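Intramolecular trans-sialidase (Macrobdella decora, PDB 3SLI) cleaves terminal sialic acid from sialoglycoconjugates by intramolecular trans-sialidase action, releasing it as 2,7-anhydro-Neu5Ac. Local coordinates at residues Y350-R355 and S418-F423; E376-Q381 and N410-Y415; G63-H68 and T158-K163. All blocks are in the same frame, centred on the assembly; numbering follows the deposited sequence.

Contact 1 of 3, residues Y350-R355 and S418-F423; sequences YDYTIR and SVFKAF
Two T-shaped aromatic pairs, Tyr-350 with Phe-423 and Tyr-352 with Phe-420, join segments 350-355 and 418-423. Strands 352-354 and 420-422 both pair antiparallel with strand 335-342 of one antiparallel sheet, so side chains bridge them while no backbone hydrogen bond does. In each pair the phenylalanine offers its edge and the tyrosine its face. The Phe-423 and Tyr-350 planes stand 79° apart, with Phe-423 CD1 over the tyrosine face toward its rim, 3.8 Å from Tyr-350 CZ. Phe-423 reaches there with CG anti to the backbone N (chi1 -174°), and Lys-339 makes a cation-pi contact with its ring. In the second pair, at 74°, Phe-420 sets CE1 over the CB end of the Tyr-352 ring; Trp-342 and Phe-371 add further edge-to-face partners around Phe-420.

Ring-to-backbone contacts supplement these pairs: the Tyr-350 ring edge lies beside Lys-421 O, 3.6 Å from CE2, and the same CE2 touches Phe-423 CA.

No hydrogen bond crosses between the segments. Within the second, Ser-418 OG donates to Phe-420 O at 3.0 Å from above the carbonyl plane.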
loop_
_atom_site.group_PDB
_atom_site.type_symbol
_atom_site.label_atom_id
_atom_site.label_comp_id
_atom_site.label_asym_id
_atom_site.label_seq_id
_atom_site.Cartn_x
_atom_site.Cartn_y
_atom_site.Cartn_z
ATOM N N TYR A 350 8.880 29.275 19.994
ATOM C CA TYR A 350 9.023 29.481 18.555
ATOM C C TYR A 350 9.043 30.984 18.311
ATOM O O TYR A 350 8.044 31.575 17.900
ATOM C CB TYR A 350 7.877 28.791 17.793
ATOM C CG TYR A 350 7.917 27.281 17.935
ATOM C CD1 TYR A 350 7.456 26.660 19.096
ATOM C CD2 TYR A 350 8.514 26.485 16.956
ATOM C CE1 TYR A 350 7.601 25.284 19.289
ATOM C CE2 TYR A 350 8.664 25.104 17.139
ATOM C CZ TYR A 350 8.209 24.514 18.310
ATOM O OH TYR A 350 8.377 23.163 18.513
ATOM N N ASP A 351 10.200 31.588 18.581
ATOM C CA ASP A 351 10.394 33.033 18.461
ATOM C C ASP A 351 11.005 33.524 17.151
ATOM O O ASP A 351 11.404 34.689 17.054
ATOM C CB ASP A 351 11.242 33.540 19.640
ATOM C CG ASP A 351 10.636 33.194 20.995
ATOM O OD1 ASP A 351 9.431 33.450 21.194
ATOM O OD2 ASP A 351 11.366 32.665 21.862
ATOM N N TYR A 352 11.079 32.655 16.148
ATOM C CA TYR A 352 11.653 33.031 14.858
ATOM C C TYR A 352 10.702 32.651 13.735
ATOM O O TYR A 352 9.796 31.844 13.939
ATOM C CB TYR A 352 13.002 32.328 14.636
ATOM C CG TYR A 352 14.043 32.612 15.703
ATOM C CD1 TYR A 352 13.995 31.961 16.938
ATOM C CD2 TYR A 352 15.075 33.528 15.481
ATOM C CE1 TYR A 352 14.940 32.216 17.928
ATOM C CE2 TYR A 352 16.031 33.790 16.467
ATOM C CZ TYR A 352 15.954 33.125 17.688
ATOM O OH TYR A 352 16.882 33.359 18.678
ATOM N N THR A 353 10.903 33.246 12.561
ATOM C CA THR A 353 10.087 32.956 11.386
ATOM C C THR A 353 10.938 32.970 10.118
ATOM O O THR A 353 12.007 33.586 10.082
ATOM C CB THR A 353 8.919 33.979 11.183
ATOM O OG1 THR A 353 9.419 35.323 11.259
ATOM C CG2 THR A 353 7.810 33.760 12.199
ATOM N N ILE A 354 10.480 32.254 9.099
ATOM C CA ILE A 354 11.167 32.213 7.818
ATOM C C ILE A 354 10.395 33.202 6.952
ATOM O O ILE A 354 9.209 32.995 6.667
ATOM C CB ILE A 354 11.105 30.801 7.184
ATOM C CG1 ILE A 354 11.800 29.791 8.099
ATOM C CG2 ILE A 354 11.746 30.812 5.799
ATOM C CD1 ILE A 354 11.653 28.353 7.650
ATOM N N ARG A 355 11.043 34.299 6.575
ATOM C CA ARG A 355 10.381 35.310 5.761
ATOM C C ARG A 355 10.846 35.306 4.307
ATOM O O ARG A 355 11.347 34.292 3.815
ATOM C CB ARG A 355 10.533 36.689 6.408
ATOM C CG ARG A 355 10.069 36.701 7.864
ATOM C CD ARG A 355 9.838 38.098 8.398
ATOM N NE ARG A 355 9.632 38.087 9.846
ATOM C CZ ARG A 355 9.517 39.181 10.595
ATOM N NH1 ARG A 355 9.577 40.385 10.040
ATOM N NH2 ARG A 355 9.399 39.071 11.909
ATOM N N SER A 418 18.416 19.529 13.937
ATOM C CA SER A 418 18.605 20.838 13.335
ATOM C C SER A 418 18.713 21.895 14.433
ATOM O O SER A 418 18.151 21.735 15.518
ATOM C CB SER A 418 17.439 21.175 12.409
ATOM O OG SER A 418 17.660 22.412 11.749
ATOM N N VAL A 419 19.440 22.971 14.146
ATOM C CA VAL A 419 19.604 24.057 15.105
ATOM C C VAL A 419 18.338 24.909 15.179
ATOM O O VAL A 419 18.106 25.583 16.183
ATOM C CB VAL A 419 20.834 24.945 14.776
ATOM C CG1 VAL A 419 22.110 24.128 14.899
ATOM C CG2 VAL A 419 20.712 25.555 13.382
ATOM N N PHE A 420 17.547 24.884 14.108
ATOM C CA PHE A 420 16.276 25.610 14.008
ATOM C C PHE A 420 15.236 24.559 13.641
ATOM O O PHE A 420 15.280 24.001 12.537
ATOM C CB PHE A 420 16.330 26.666 12.904
ATOM C CG PHE A 420 16.775 28.019 13.371
ATOM C CD1 PHE A 420 15.979 28.767 14.228
ATOM C CD2 PHE A 420 17.975 28.564 12.924
ATOM C CE1 PHE A 420 16.365 30.039 14.631
ATOM C CE2 PHE A 420 18.371 29.836 13.320
ATOM C CZ PHE A 420 17.563 30.576 14.175
ATOM N N LYS A 421 14.309 24.298 14.559
ATOM C CA LYS A 421 13.283 23.280 14.356
ATOM C C LYS A 421 11.871 23.795 14.095
ATOM O O LYS A 421 11.386 24.699 14.784
ATOM C CB LYS A 421 13.277 22.325 15.550
ATOM C CG LYS A 421 14.648 21.730 15.836
ATOM C CD LYS A 421 14.632 20.753 16.994
ATOM C CE LYS A 421 13.907 19.463 16.641
ATOM N NZ LYS A 421 13.953 18.511 17.787
ATOM N N ALA A 422 11.220 23.207 13.095
ATOM C CA ALA A 422 9.854 23.578 12.729
ATOM C C ALA A 422 8.866 23.073 13.776
ATOM O O ALA A 422 9.175 22.166 14.554
ATOM C CB ALA A 422 9.500 23.020 11.352
ATOM N N PHE A 423 7.690 23.686 13.810
ATOM C CA PHE A 423 6.650 23.307 14.758
ATOM C C PHE A 423 6.229 21.876 14.413
ATOM O O PHE A 423 5.980 21.558 13.244
ATOM C CB PHE A 423 5.465 24.281 14.662
ATOM C CG PHE A 423 4.404 24.063 15.713
ATOM C CD1 PHE A 423 4.673 24.313 17.060
ATOM C CD2 PHE A 423 3.141 23.595 15.356
ATOM C CE1 PHE A 423 3.701 24.096 18.034
ATOM C CE2 PHE A 423 2.158 23.374 16.321
ATOM C CZ PHE A 423 2.438 23.623 17.665
#

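Contact 2 of 3, residues E376-Q381 and N410-Y415; sequences EYNLYQ and NMNIFY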
loop_
_atom_site.group_PDB
_atom_site.type_symbol
_atom_site.label_atom_id
_atom_site.label_comp_id
_atom_site.label_asym_id
_atom_site.label_seq_id
_atom_site.Cartn_x
_atom_site.Cartn_y
_atom_site.Cartn_z
ATOM N N GLU A 376 14.718 24.226 -0.562
ATOM C CA GLU A 376 14.580 22.861 -0.056
ATOM C C GLU A 376 14.499 22.839 1.472
ATOM O O GLU A 376 14.443 21.772 2.084
ATOM C CB GLU A 376 15.772 22.014 -0.516
ATOM C CG GLU A 376 15.819 21.780 -2.016
ATOM C CD GLU A 376 14.547 21.134 -2.544
ATOM O OE1 GLU A 376 14.113 20.114 -1.964
ATOM O OE2 GLU A 376 13.972 21.652 -3.527
ATOM N N TYR A 377 14.527 24.025 2.080
ATOM C CA TYR A 377 14.463 24.193 3.536
ATOM C C TYR A 377 15.674 23.706 4.348
ATOM O O TYR A 377 15.567 23.376 5.537
ATOM C CB TYR A 377 13.130 23.668 4.097
ATOM C CG TYR A 377 11.957 24.543 3.698
ATOM C CD1 TYR A 377 11.609 25.664 4.452
ATOM C CD2 TYR A 377 11.242 24.287 2.529
ATOM C CE1 TYR A 377 10.579 26.512 4.046
ATOM C CE2 TYR A 377 10.208 25.127 2.114
ATOM C CZ TYR A 377 9.883 26.236 2.877
ATOM O OH TYR A 377 8.858 27.057 2.463
ATOM N N ASN A 378 16.832 23.702 3.696
ATOM C CA ASN A 378 18.090 23.330 4.329
ATOM C C ASN A 378 18.684 24.635 4.870
ATOM O O ASN A 378 18.555 25.680 4.225
ATOM C CB ASN A 378 19.031 22.687 3.304
ATOM C CG ASN A 378 18.586 21.292 2.902
ATOM O OD1 ASN A 378 18.037 20.546 3.710
ATOM N ND2 ASN A 378 18.809 20.940 1.652
ATOM N N LEU A 379 19.283 24.576 6.058
ATOM C CA LEU A 379 19.870 25.738 6.722
ATOM C C LEU A 379 21.250 26.177 6.242
ATOM O O LEU A 379 22.088 25.360 5.853
ATOM C CB LEU A 379 19.964 25.517 8.238
ATOM C CG LEU A 379 18.784 25.702 9.191
ATOM C CD1 LEU A 379 18.087 27.025 8.909
ATOM C CD2 LEU A 379 17.829 24.542 9.066
ATOM N N TYR A 380 21.486 27.480 6.356
ATOM C CA TYR A 380 22.747 28.114 5.994
ATOM C C TYR A 380 23.042 29.141 7.074
ATOM O O TYR A 380 22.128 29.775 7.604
ATOM C CB TYR A 380 22.638 28.875 4.671
ATOM C CG TYR A 380 22.427 28.034 3.436
ATOM C CD1 TYR A 380 21.216 27.389 3.208
ATOM C CD2 TYR A 380 23.424 27.922 2.472
ATOM C CE1 TYR A 380 21.002 26.658 2.057
ATOM C CE2 TYR A 380 23.218 27.192 1.311
ATOM C CZ TYR A 380 22.004 26.562 1.110
ATOM O OH TYR A 380 21.783 25.843 -0.043
ATOM N N GLN A 381 24.316 29.283 7.418
ATOM C CA GLN A 381 24.744 30.272 8.393
ATOM C C GLN A 381 25.748 31.103 7.612
ATOM O O GLN A 381 26.835 30.631 7.281
ATOM C CB GLN A 381 25.410 29.610 9.600
ATOM C CG GLN A 381 25.746 30.572 10.735
ATOM C CD GLN A 381 26.217 29.859 11.997
ATOM O OE1 GLN A 381 26.477 28.656 11.995
ATOM N NE2 GLN A 381 26.319 30.604 13.088
ATOM N N ASN A 410 22.718 17.751 4.491
ATOM C CA ASN A 410 22.349 19.128 4.767
ATOM C C ASN A 410 21.314 19.195 5.884
ATOM O O ASN A 410 20.350 18.425 5.903
ATOM C CB ASN A 410 21.819 19.807 3.507
ATOM C CG ASN A 410 22.906 20.060 2.477
ATOM O OD1 ASN A 410 22.654 20.013 1.274
ATOM N ND2 ASN A 410 24.109 20.365 2.940
ATOM N N MET A 411 21.555 20.092 6.834
ATOM C CA MET A 411 20.664 20.297 7.970
ATOM C C MET A 411 19.372 20.941 7.475
ATOM O O MET A 411 19.397 22.033 6.919
ATOM C CB MET A 411 21.334 21.210 8.988
ATOM C CG MET A 411 20.537 21.419 10.248
ATOM S SD MET A 411 21.417 22.475 11.383
ATOM C CE MET A 411 22.590 21.307 12.120
ATOM N N ASN A 412 18.253 20.261 7.686
ATOM C CA ASN A 412 16.946 20.740 7.249
ATOM C C ASN A 412 16.095 21.084 8.477
ATOM O O ASN A 412 16.218 20.431 9.521
ATOM C CB ASN A 412 16.284 19.647 6.408
ATOM C CG ASN A 412 14.978 20.081 5.803
ATOM O OD1 ASN A 412 13.961 20.151 6.491
ATOM N ND2 ASN A 412 14.987 20.354 4.509
ATOM N N ILE A 413 15.220 22.085 8.349
ATOM C CA ILE A 413 14.362 22.515 9.467
ATOM C C ILE A 413 13.414 21.449 10.033
ATOM O O ILE A 413 12.868 21.623 11.127
ATOM C CB ILE A 413 13.528 23.785 9.128
ATOM C CG1 ILE A 413 12.586 23.516 7.952
ATOM C CG2 ILE A 413 14.450 24.965 8.845
ATOM C CD1 ILE A 413 11.541 24.598 7.737
ATOM N N PHE A 414 13.208 20.359 9.294
ATOM C CA PHE A 414 12.328 19.286 9.754
ATOM C C PHE A 414 13.081 18.118 10.393
ATOM O O PHE A 414 12.469 17.119 10.780
ATOM C CB PHE A 414 11.455 18.791 8.601
ATOM C CG PHE A 414 10.578 19.859 8.011
ATOM C CD1 PHE A 414 9.475 20.338 8.713
ATOM C CD2 PHE A 414 10.857 20.400 6.759
ATOM C CE1 PHE A 414 8.661 21.338 8.177
ATOM C CE2 PHE A 414 10.045 21.404 6.213
ATOM C CZ PHE A 414 8.946 21.871 6.928
ATOM N N TYR A 415 14.398 18.259 10.535
ATOM C CA TYR A 415 15.248 17.213 11.115
ATOM C C TYR A 415 15.369 17.370 12.630
ATOM O O TYR A 415 15.461 18.493 13.136
ATOM C CB TYR A 415 16.644 17.253 10.477
ATOM C CG TYR A 415 16.684 16.908 8.999
ATOM C CD1 TYR A 415 15.527 16.527 8.307
ATOM C CD2 TYR A 415 17.888 16.941 8.296
ATOM C CE1 TYR A 415 15.573 16.190 6.947
ATOM C CE2 TYR A 415 17.946 16.604 6.939
ATOM C CZ TYR A 415 16.790 16.230 6.272
ATOM O OH TYR A 415 16.855 15.888 4.942
HETATM O O HOH W 1 18.727 17.389 3.887
#
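Asn-378 and Asn-412 face each other at a single beta bridge, with CA atoms 4.1 Å apart. It joins the start of strand 379-381, in the same antiparallel sheet as strands 384-396 and 407-410, to the loop leading to strand 420-422. Two backbone bonds form this bridge, Leu-379 N to Met-411 O (2.7 Å) and Ile-413 N to Tyr-377 O (3.1 Å). From Asn-412 the loop folds into a type I beta turn reaching Tyr-415.

The side chain of Asn-412 ties this turn to the bridge. Its CB lies over the centre of the Tyr-415 ring and touches Asn-378 OD1 on the other segment. With CG anti to the backbone N (chi1 -175°), the amide carbon comes beside Tyr-377 O, and the two ends of the amide serve different segments. OD1 turns back within its own segment, accepting from Phe-414 N on an in-plane lone pair and closing an Asx turn. Asn-412 ND2 crosses the contact to donate to Asn-378 OD1 at 3.2 Å; the amide planes are 84° apart, and ND2 stands above the carbonyl plane of Asn-378. Glu-376 O lies 2.9 Å from Asn-412 ND2.

Beyond these amides, Ile-413 divides its branches between two residues. Its CD1 meets Tyr-377 CD1 at 3.5 Å, while Ile-413 CG2 presses on Leu-379 CD2 at 3.4 Å, closer than usual for two methyl groups. A water donates to Asn-378 OD1 and Asn-410 O and is hydrogen-bonded to Tyr-415 OH at 2.6 Å.

Contact 3 of 3, residues G63-H68 and T158-K163; sequences GNQDRH and TKRQGK
A type I beta turn from Asn-64 to Arg-67 lies against a type I' turn from Arg-160 to Lys-163, the backbones coming closest at Gln-65 and Arg-160, whose CA atoms are 4.6 Å apart. The Arg-160 side chain makes the principal polar link between them. Its chain is extended as far as CD and then bends (chi3 80°), which turns the guanidinium side-on to the first turn, with NE and NH2 both directed at Gln-65 O. Arg-160 NE lies 2.8 Å and Arg-160 NH2 2.9 Å from Gln-65 O. That oxygen lies close to the guanidinium plane, but NH2 approaches from well above the plane of the carbonyl. Asp-66 OD1 also lies near the guanidinium plane, almost straight beyond NH2, in a salt bridge whose hydrogen bond is weak (120°). Arg-84 makes a long, weak ion pair with Asp-66 and comes near Arg-160 NH2.

These turns belong to the N-terminal sialidase domain, which has a concanavalin-like fold. Strands 158-160 and 163-165 form a beta hairpin with the type I' turn at its tip, while the type I turn leads into strand 67-74 of the six-stranded antiparallel sheet.

At the hairpin tip, the Gln-161 side chain stretches across to the start of the other segment, where Gly-63 N donates to Gln-161 OE1 at 2.9 Å from above the amide plane. Gln-65 NE2 lies over the face of the Gln-161 amide, 3.0 Å from Gln-161 CD, the planes 25° apart. Farther down the hairpin, Thr-158 CG2 sits over one face of the His-68 imidazole in a CH-pi contact, 3.8 Å from the ring centroid, while Thr-158 OG1 bonds to Ser-53. A water in the plane of the imidazole lies 2.9 Å from His-68 ND1 and donates to Lys-159 O.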
loop_
_atom_site.group_PDB
_atom_site.type_symbol
_atom_site.label_atom_id
_atom_site.label_comp_id
_atom_site.label_asym_id
_atom_site.label_seq_id
_atom_site.Cartn_x
_atom_site.Cartn_y
_atom_site.Cartn_z
ATOM N N GLY A 63 -4.498 -40.611 17.813
ATOM C CA GLY A 63 -3.594 -40.013 18.773
ATOM C C GLY A 63 -2.350 -39.409 18.163
ATOM O O GLY A 63 -1.574 -38.756 18.862
ATOM N N ASN A 64 -2.173 -39.570 16.856
ATOM C CA ASN A 64 -0.984 -39.034 16.200
ATOM C C ASN A 64 -1.274 -37.897 15.224
ATOM O O ASN A 64 -0.490 -37.631 14.318
ATOM C CB ASN A 64 -0.225 -40.169 15.515
ATOM C CG ASN A 64 0.256 -41.206 16.504
ATOM O OD1 ASN A 64 -0.045 -42.398 16.383
ATOM N ND2 ASN A 64 0.950 -40.751 17.527
ATOM N N GLN A 65 -2.346 -37.159 15.506
ATOM C CA GLN A 65 -2.790 -36.041 14.672
ATOM C C GLN A 65 -1.826 -34.854 14.602
ATOM O O GLN A 65 -2.013 -33.956 13.774
ATOM C CB GLN A 65 -4.185 -35.560 15.105
ATOM C CG GLN A 65 -4.267 -34.995 16.530
ATOM C CD GLN A 65 -4.638 -36.028 17.596
ATOM O OE1 GLN A 65 -5.008 -35.662 18.705
ATOM N NE2 GLN A 65 -4.559 -37.311 17.262
ATOM N N ASP A 66 -0.836 -34.812 15.489
ATOM C CA ASP A 66 0.155 -33.731 15.477
ATOM C C ASP A 66 1.511 -34.206 14.925
ATOM O O ASP A 66 2.550 -33.583 15.161
ATOM C CB ASP A 66 0.335 -33.121 16.876
ATOM C CG ASP A 66 -0.888 -32.332 17.342
ATOM O OD1 ASP A 66 -1.801 -32.074 16.525
ATOM O OD2 ASP A 66 -0.929 -31.962 18.534
ATOM N N ARG A 67 1.488 -35.310 14.189
ATOM C CA ARG A 67 2.696 -35.865 13.595
ATOM C C ARG A 67 2.555 -35.846 12.073
ATOM O O ARG A 67 2.002 -36.778 11.476
ATOM C CB ARG A 67 2.921 -37.295 14.086
ATOM C CG ARG A 67 3.087 -37.416 15.589
ATOM C CD ARG A 67 3.335 -38.863 15.992
ATOM N NE ARG A 67 3.244 -39.050 17.438
ATOM C CZ ARG A 67 4.214 -38.770 18.302
ATOM N NH1 ARG A 67 5.379 -38.282 17.891
ATOM N NH2 ARG A 67 4.009 -38.966 19.597
ATOM N N HIS A 68 3.038 -34.773 11.451
ATOM C CA HIS A 68 2.950 -34.640 10.005
ATOM C C HIS A 68 3.689 -33.415 9.493
ATOM O O HIS A 68 4.066 -32.531 10.262
ATOM C CB HIS A 68 1.474 -34.536 9.567
ATOM C CG HIS A 68 0.719 -33.408 10.217
ATOM N ND1 HIS A 68 -0.283 -33.616 11.139
ATOM C CD2 HIS A 68 0.821 -32.063 10.073
ATOM C CE1 HIS A 68 -0.766 -32.453 11.538
ATOM N NE2 HIS A 68 -0.113 -31.493 10.907
ATOM N N THR A 158 -4.357 -33.428 4.750
ATOM C CA THR A 158 -3.432 -33.998 5.727
ATOM C C THR A 158 -4.223 -35.024 6.524
ATOM O O THR A 158 -5.268 -34.698 7.087
ATOM C CB THR A 158 -2.882 -32.925 6.680
ATOM O OG1 THR A 158 -2.004 -32.050 5.956
ATOM C CG2 THR A 158 -2.116 -33.567 7.840
ATOM N N LYS A 159 -3.766 -36.274 6.524
ATOM C CA LYS A 159 -4.472 -37.323 7.249
ATOM C C LYS A 159 -4.232 -37.219 8.750
ATOM O O LYS A 159 -3.083 -37.251 9.220
ATOM C CB LYS A 159 -4.091 -38.707 6.710
ATOM C CG LYS A 159 -4.578 -38.935 5.287
ATOM C CD LYS A 159 -4.318 -40.350 4.797
ATOM C CE LYS A 159 -4.907 -40.538 3.410
ATOM N NZ LYS A 159 -4.760 -41.931 2.903
ATOM N N ARG A 160 -5.321 -37.013 9.490
ATOM C CA ARG A 160 -5.274 -36.882 10.947
ATOM C C ARG A 160 -6.328 -37.817 11.527
ATOM O O ARG A 160 -7.518 -37.673 11.249
ATOM C CB ARG A 160 -5.552 -35.437 11.365
ATOM C CG ARG A 160 -4.644 -34.425 10.685
ATOM C CD ARG A 160 -4.867 -33.020 11.217
ATOM N NE ARG A 160 -4.187 -32.804 12.491
ATOM C CZ ARG A 160 -4.320 -31.709 13.229
ATOM N NH1 ARG A 160 -5.119 -30.728 12.820
ATOM N NH2 ARG A 160 -3.645 -31.586 14.365
ATOM N N GLN A 161 -5.868 -38.819 12.270
ATOM C CA GLN A 161 -6.741 -39.825 12.871
ATOM C C GLN A 161 -7.741 -40.389 11.861
ATOM O O GLN A 161 -8.949 -40.463 12.126
ATOM C CB GLN A 161 -7.454 -39.278 14.110
ATOM C CG GLN A 161 -6.499 -38.768 15.168
ATOM C CD GLN A 161 -7.166 -38.578 16.517
ATOM O OE1 GLN A 161 -7.104 -39.459 17.379
ATOM N NE2 GLN A 161 -7.784 -37.422 16.718
ATOM N N GLY A 162 -7.214 -40.775 10.698
ATOM C CA GLY A 162 -8.021 -41.363 9.642
ATOM C C GLY A 162 -8.955 -40.447 8.873
ATOM O O GLY A 162 -9.763 -40.929 8.075
ATOM N N LYS A 163 -8.838 -39.139 9.091
ATOM C CA LYS A 163 -9.686 -38.156 8.419
ATOM C C LYS A 163 -8.846 -37.223 7.562
ATOM O O LYS A 163 -7.673 -36.976 7.860
ATOM C CB LYS A 163 -10.421 -37.285 9.452
ATOM C CG LYS A 163 -11.299 -38.031 10.425
ATOM C CD LYS A 163 -12.521 -38.585 9.736
ATOM C CE LYS A 163 -13.441 -39.280 10.730
ATOM N NZ LYS A 163 -14.679 -39.770 10.058
HETATM O O HOH W 2 -1.247 -36.300 11.449
#

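From the N terminus, contact 3 comes first, closing a loop of 89 residues within the N-terminal sialidase domain and joining the hairpin 158-165 to the start of strand 67-74. The chain completes that loop before contact 1 opens at 350-355. Contact 2 then opens at 376-381 and closes at 410-415, before segment 418-423 completes contact 1, so the smaller loop lies wholly within the larger. Contacts 1 and 2, with centres about 10 Å apart, reach the same antiparallel sheet and touch directly, Ala-422 N lying 3.0 Å from Ile-413 O in a probable hydrogen bond. Contact 3 is remote, its nearest atoms about 50 Å from contact 2, across the chain's centre.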